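Gamma-glutamyl-gamma-aminobutyraldehyde dehydrogenase (Burkholderia cenocepacia, PDB 4LIH) probably oxidises aldehydes such as gamma-glutamyl-gamma-aminobutyraldehyde to the corresponding acids with NAD(P)+ as electron acceptor. Local coordinates at residues V59-V71 / V228-H241. Numbering follows the deposited sequence.
Sequences VADCGEADVNAAV and VPGAGEPGKLLALH
Val67, on helix 64-80, packs against Pro234 and Leu238 of helix 232-240, a helix that follows parallel strand 225-227 in the Rossmann-like, nucleotide-binding domain of the aldehyde dehydrogenase fold. The short helical segments cross at -45°, with their axes 9.7 Å apart. With CG1 anti to the backbone N (chi1 166°), Val67 splits its branches: CG1 meets Leu238 CD2, while CG2 lies 3.5 Å from Pro234 CB, the two side chains running nearly perpendicular. Leu237 lays CD1 against the CA and CB of Glu64, and its CD2 reaches the carboxylate end, where a water links Glu64 OE1 to Glu233 OE2. Deeper in, Val228 CG1 presses tightly on Cys62 CB (3.2 Å), and Val228 CG2 meets Ala70 CB beside Val197 of strand 195-199. Cys62 N donates a hydrogen bond to Pro229 O, 2.9 Å away. A second water joins Asp61 OD1, Cys62 O and Ala231 N; Asp61 OD2 pairs with Arg43. At the far end, Val71 CG1 covers one face of the His241 ring, whose ND1 is engaged by Asp243 N. At the ring edge, His241 NE2 donates to Asn68 OD1 (2.9 Å) along a bent path, 130° at the hydrogen, approaching from above the carbonyl plane.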
loop_
_atom_site.group_PDB
_atom_site.type_symbol
_atom_site.label_atom_id
_atom_site.label_comp_id
_atom_site.label_asym_id
_atom_site.label_seq_id
_atom_site.Cartn_x
_atom_site.Cartn_y
_atom_site.Cartn_z
ATOM N N VAL A 59 -28.965 18.176 -32.243
ATOM C CA VAL A 59 -28.349 17.057 -31.570
ATOM C C VAL A 59 -29.424 16.052 -31.173
ATOM O O VAL A 59 -30.544 16.417 -30.854
ATOM C CB VAL A 59 -27.559 17.559 -30.351
ATOM C CG1 VAL A 59 -27.095 16.412 -29.434
ATOM C CG2 VAL A 59 -26.387 18.413 -30.842
ATOM N N ALA A 60 -29.089 14.783 -31.246
ATOM C CA ALA A 60 -30.030 13.725 -30.888
ATOM C C ALA A 60 -30.651 13.994 -29.507
ATOM O O ALA A 60 -29.948 14.221 -28.584
ATOM C CB ALA A 60 -29.325 12.383 -30.900
ATOM N N ASP A 61 -31.974 13.937 -29.404
ATOM C CA ASP A 61 -32.652 14.022 -28.121
ATOM C C ASP A 61 -33.145 12.637 -27.659
ATOM O O ASP A 61 -34.288 12.224 -27.964
ATOM C CB ASP A 61 -33.810 14.998 -28.199
ATOM C CG ASP A 61 -34.481 15.173 -26.861
ATOM O OD1 ASP A 61 -33.773 15.439 -25.867
ATOM O OD2 ASP A 61 -35.708 15.036 -26.822
ATOM N N CYS A 62 -32.290 11.928 -26.901
ATOM C CA CYS A 62 -32.578 10.545 -26.581
ATOM C C CYS A 62 -33.646 10.336 -25.541
ATOM O O CYS A 62 -33.819 11.106 -24.598
ATOM C CB CYS A 62 -31.302 9.768 -26.203
ATOM S SG CYS A 62 -30.169 9.648 -27.611
ATOM N N GLY A 63 -34.373 9.254 -25.734
ATOM C CA GLY A 63 -35.358 8.803 -24.773
ATOM C C GLY A 63 -35.104 7.356 -24.428
ATOM O O GLY A 63 -33.978 6.850 -24.552
ATOM N N GLU A 64 -36.150 6.682 -23.956
ATOM C CA GLU A 64 -35.985 5.331 -23.458
ATOM C C GLU A 64 -35.507 4.318 -24.492
ATOM O O GLU A 64 -34.672 3.460 -24.180
ATOM C CB GLU A 64 -37.258 4.859 -22.732
ATOM C CG GLU A 64 -36.959 3.708 -21.807
ATOM C CD GLU A 64 -38.088 3.347 -20.883
ATOM O OE1 GLU A 64 -38.880 4.242 -20.461
ATOM O OE2 GLU A 64 -38.160 2.131 -20.590
ATOM N N ALA A 65 -35.959 4.395 -25.735
ATOM C CA ALA A 65 -35.521 3.380 -26.686
ATOM C C ALA A 65 -34.015 3.441 -26.800
ATOM O O ALA A 65 -33.335 2.413 -26.798
ATOM C CB ALA A 65 -36.160 3.561 -28.063
ATOM N N ASP A 66 -33.499 4.662 -26.885
ATOM C CA ASP A 66 -32.057 4.875 -27.087
ATOM C C ASP A 66 -31.210 4.554 -25.861
ATOM O O ASP A 66 -30.145 3.969 -25.996
ATOM C CB ASP A 66 -31.779 6.311 -27.533
ATOM C CG ASP A 66 -32.722 6.775 -28.635
ATOM O OD1 ASP A 66 -32.539 6.347 -29.750
ATOM O OD2 ASP A 66 -33.670 7.545 -28.378
ATOM N N VAL A 67 -31.668 4.967 -24.678
ATOM C CA VAL A 67 -30.998 4.579 -23.419
ATOM C C VAL A 67 -30.965 3.051 -23.368
ATOM O O VAL A 67 -29.910 2.466 -23.108
ATOM C CB VAL A 67 -31.711 5.119 -22.176
ATOM C CG1 VAL A 67 -31.199 4.430 -20.911
ATOM C CG2 VAL A 67 -31.492 6.628 -22.069
ATOM N N ASN A 68 -32.096 2.398 -23.668
ATOM C CA ASN A 68 -32.121 0.944 -23.599
ATOM C C ASN A 68 -31.164 0.287 -24.592
ATOM O O ASN A 68 -30.506 -0.683 -24.236
ATOM C CB ASN A 68 -33.522 0.377 -23.797
ATOM C CG ASN A 68 -34.383 0.477 -22.563
ATOM O OD1 ASN A 68 -33.931 0.731 -21.427
ATOM N ND2 ASN A 68 -35.671 0.269 -22.787
ATOM N N ALA A 69 -31.066 0.824 -25.821
ATOM C CA ALA A 69 -30.107 0.303 -26.787
ATOM C C ALA A 69 -28.641 0.423 -26.288
ATOM O O ALA A 69 -27.843 -0.537 -26.432
ATOM C CB ALA A 69 -30.268 1.001 -28.125
ATOM N N ALA A 70 -28.319 1.582 -25.681
ATOM C CA ALA A 70 -26.977 1.871 -25.158
ATOM C C ALA A 70 -26.645 0.933 -24.011
ATOM O O ALA A 70 -25.602 0.324 -23.999
ATOM C CB ALA A 70 -26.885 3.314 -24.699
ATOM N N VAL A 71 -27.575 0.778 -23.067
ATOM C CA VAL A 71 -27.387 -0.098 -21.937
ATOM C C VAL A 71 -27.246 -1.574 -22.326
ATOM O O VAL A 71 -26.412 -2.286 -21.763
ATOM C CB VAL A 71 -28.507 0.097 -20.879
ATOM C CG1 VAL A 71 -28.460 -1.012 -19.846
ATOM C CG2 VAL A 71 -28.388 1.467 -20.215
ATOM N N VAL A 228 -25.154 9.254 -25.056
ATOM C CA VAL A 228 -26.589 9.425 -25.238
ATOM C C VAL A 228 -26.980 10.861 -24.884
ATOM O O VAL A 228 -27.312 11.159 -23.730
ATOM C CB VAL A 228 -27.371 8.426 -24.355
ATOM C CG1 VAL A 228 -28.873 8.602 -24.462
ATOM C CG2 VAL A 228 -26.977 7.025 -24.732
ATOM N N PRO A 229 -26.952 11.747 -25.888
ATOM C CA PRO A 229 -27.364 13.134 -25.634
ATOM C C PRO A 229 -28.872 13.251 -25.352
ATOM O O PRO A 229 -29.640 12.356 -25.741
ATOM C CB PRO A 229 -26.970 13.880 -26.919
ATOM C CG PRO A 229 -26.391 12.893 -27.851
ATOM C CD PRO A 229 -26.516 11.519 -27.273
ATOM N N GLY A 230 -29.259 14.354 -24.683
ATOM C CA GLY A 230 -30.668 14.624 -24.324
ATOM C C GLY A 230 -30.769 15.423 -23.039
ATOM O O GLY A 230 -29.751 15.909 -22.516
ATOM N N ALA A 231 -31.979 15.532 -22.511
ATOM C CA ALA A 231 -32.256 16.335 -21.342
ATOM C C ALA A 231 -32.328 15.461 -20.063
ATOM O O ALA A 231 -31.543 14.538 -19.889
ATOM C CB ALA A 231 -33.538 17.150 -21.557
ATOM N N GLY A 232 -33.258 15.766 -19.163
ATOM C CA GLY A 232 -33.409 15.024 -17.898
ATOM C C GLY A 232 -33.805 13.564 -18.021
ATOM O O GLY A 232 -33.349 12.732 -17.216
ATOM N N GLU A 233 -34.666 13.227 -18.981
ATOM C CA GLU A 233 -35.215 11.877 -19.039
ATOM C C GLU A 233 -34.146 10.778 -19.124
ATOM O O GLU A 233 -34.221 9.830 -18.371
ATOM C CB GLU A 233 -36.230 11.736 -20.179
ATOM C CG GLU A 233 -36.858 10.349 -20.367
ATOM C CD GLU A 233 -37.959 10.037 -19.365
ATOM O OE1 GLU A 233 -38.257 10.895 -18.498
ATOM O OE2 GLU A 233 -38.543 8.916 -19.432
ATOM N N PRO A 234 -33.141 10.913 -20.017
ATOM C CA PRO A 234 -32.196 9.786 -20.112
ATOM C C PRO A 234 -31.360 9.579 -18.838
ATOM O O PRO A 234 -31.102 8.428 -18.469
ATOM C CB PRO A 234 -31.360 10.094 -21.366
ATOM C CG PRO A 234 -31.741 11.439 -21.817
ATOM C CD PRO A 234 -32.932 11.933 -21.041
ATOM N N GLY A 235 -31.042 10.654 -18.132
ATOM C CA GLY A 235 -30.455 10.568 -16.777
ATOM C C GLY A 235 -31.302 9.850 -15.723
ATOM O O GLY A 235 -30.801 8.988 -15.009
ATOM N N LYS A 236 -32.600 10.149 -15.659
ATOM C CA LYS A 236 -33.563 9.343 -14.887
ATOM C C LYS A 236 -33.515 7.892 -15.238
ATOM O O LYS A 236 -33.481 7.033 -14.366
ATOM C CB LYS A 236 -35.030 9.764 -15.137
ATOM C CG LYS A 236 -35.351 11.153 -14.639
ATOM C CD LYS A 236 -36.767 11.585 -15.019
ATOM C CE LYS A 236 -36.982 13.034 -14.615
ATOM N NZ LYS A 236 -38.412 13.470 -14.666
ATOM N N LEU A 237 -33.586 7.606 -16.535
ATOM C CA LEU A 237 -33.775 6.255 -16.974
ATOM C C LEU A 237 -32.524 5.464 -16.649
ATOM O O LEU A 237 -32.610 4.302 -16.344
ATOM C CB LEU A 237 -34.119 6.199 -18.471
ATOM C CG LEU A 237 -35.497 6.771 -18.904
ATOM C CD1 LEU A 237 -35.514 6.934 -20.417
ATOM C CD2 LEU A 237 -36.680 5.906 -18.496
ATOM N N LEU A 238 -31.367 6.095 -16.723
ATOM C CA LEU A 238 -30.122 5.421 -16.340
ATOM C C LEU A 238 -30.059 5.170 -14.814
ATOM O O LEU A 238 -29.580 4.137 -14.375
ATOM C CB LEU A 238 -28.896 6.199 -16.841
ATOM C CG LEU A 238 -28.649 6.161 -18.357
ATOM C CD1 LEU A 238 -27.649 7.213 -18.841
ATOM C CD2 LEU A 238 -28.171 4.796 -18.799
ATOM N N ALA A 239 -30.574 6.096 -14.009
ATOM C CA ALA A 239 -30.592 5.876 -12.585
ATOM C C ALA A 239 -31.571 4.774 -12.202
ATOM O O ALA A 239 -31.323 4.016 -11.247
ATOM C CB ALA A 239 -30.836 7.181 -11.831
ATOM N N LEU A 240 -32.629 4.604 -12.990
ATOM C CA LEU A 240 -33.635 3.555 -12.742
ATOM C C LEU A 240 -33.322 2.202 -13.371
ATOM O O LEU A 240 -33.939 1.195 -13.020
ATOM C CB LEU A 240 -35.021 4.000 -13.272
ATOM C CG LEU A 240 -35.659 5.135 -12.486
ATOM C CD1 LEU A 240 -36.727 5.867 -13.301
ATOM C CD2 LEU A 240 -36.244 4.549 -11.194
ATOM N N HIS A 241 -32.360 2.158 -14.297
ATOM C CA HIS A 241 -32.206 0.997 -15.139
ATOM C C HIS A 241 -31.796 -0.258 -14.388
ATOM O O HIS A 241 -30.852 -0.264 -13.595
ATOM C CB HIS A 241 -31.238 1.252 -16.305
ATOM C CG HIS A 241 -31.541 0.425 -17.515
ATOM N ND1 HIS A 241 -31.336 -0.926 -17.550
ATOM C CD2 HIS A 241 -32.104 0.741 -18.712
ATOM C CE1 HIS A 241 -31.725 -1.413 -18.716
ATOM N NE2 HIS A 241 -32.184 -0.415 -19.441
HETATM O O HOH W 1 -33.986 13.710 -23.778
HETATM O O HOH W 2 -39.685 7.045 -21.056
HETATM O O HOH W 3 -31.642 -2.145 -22.081
#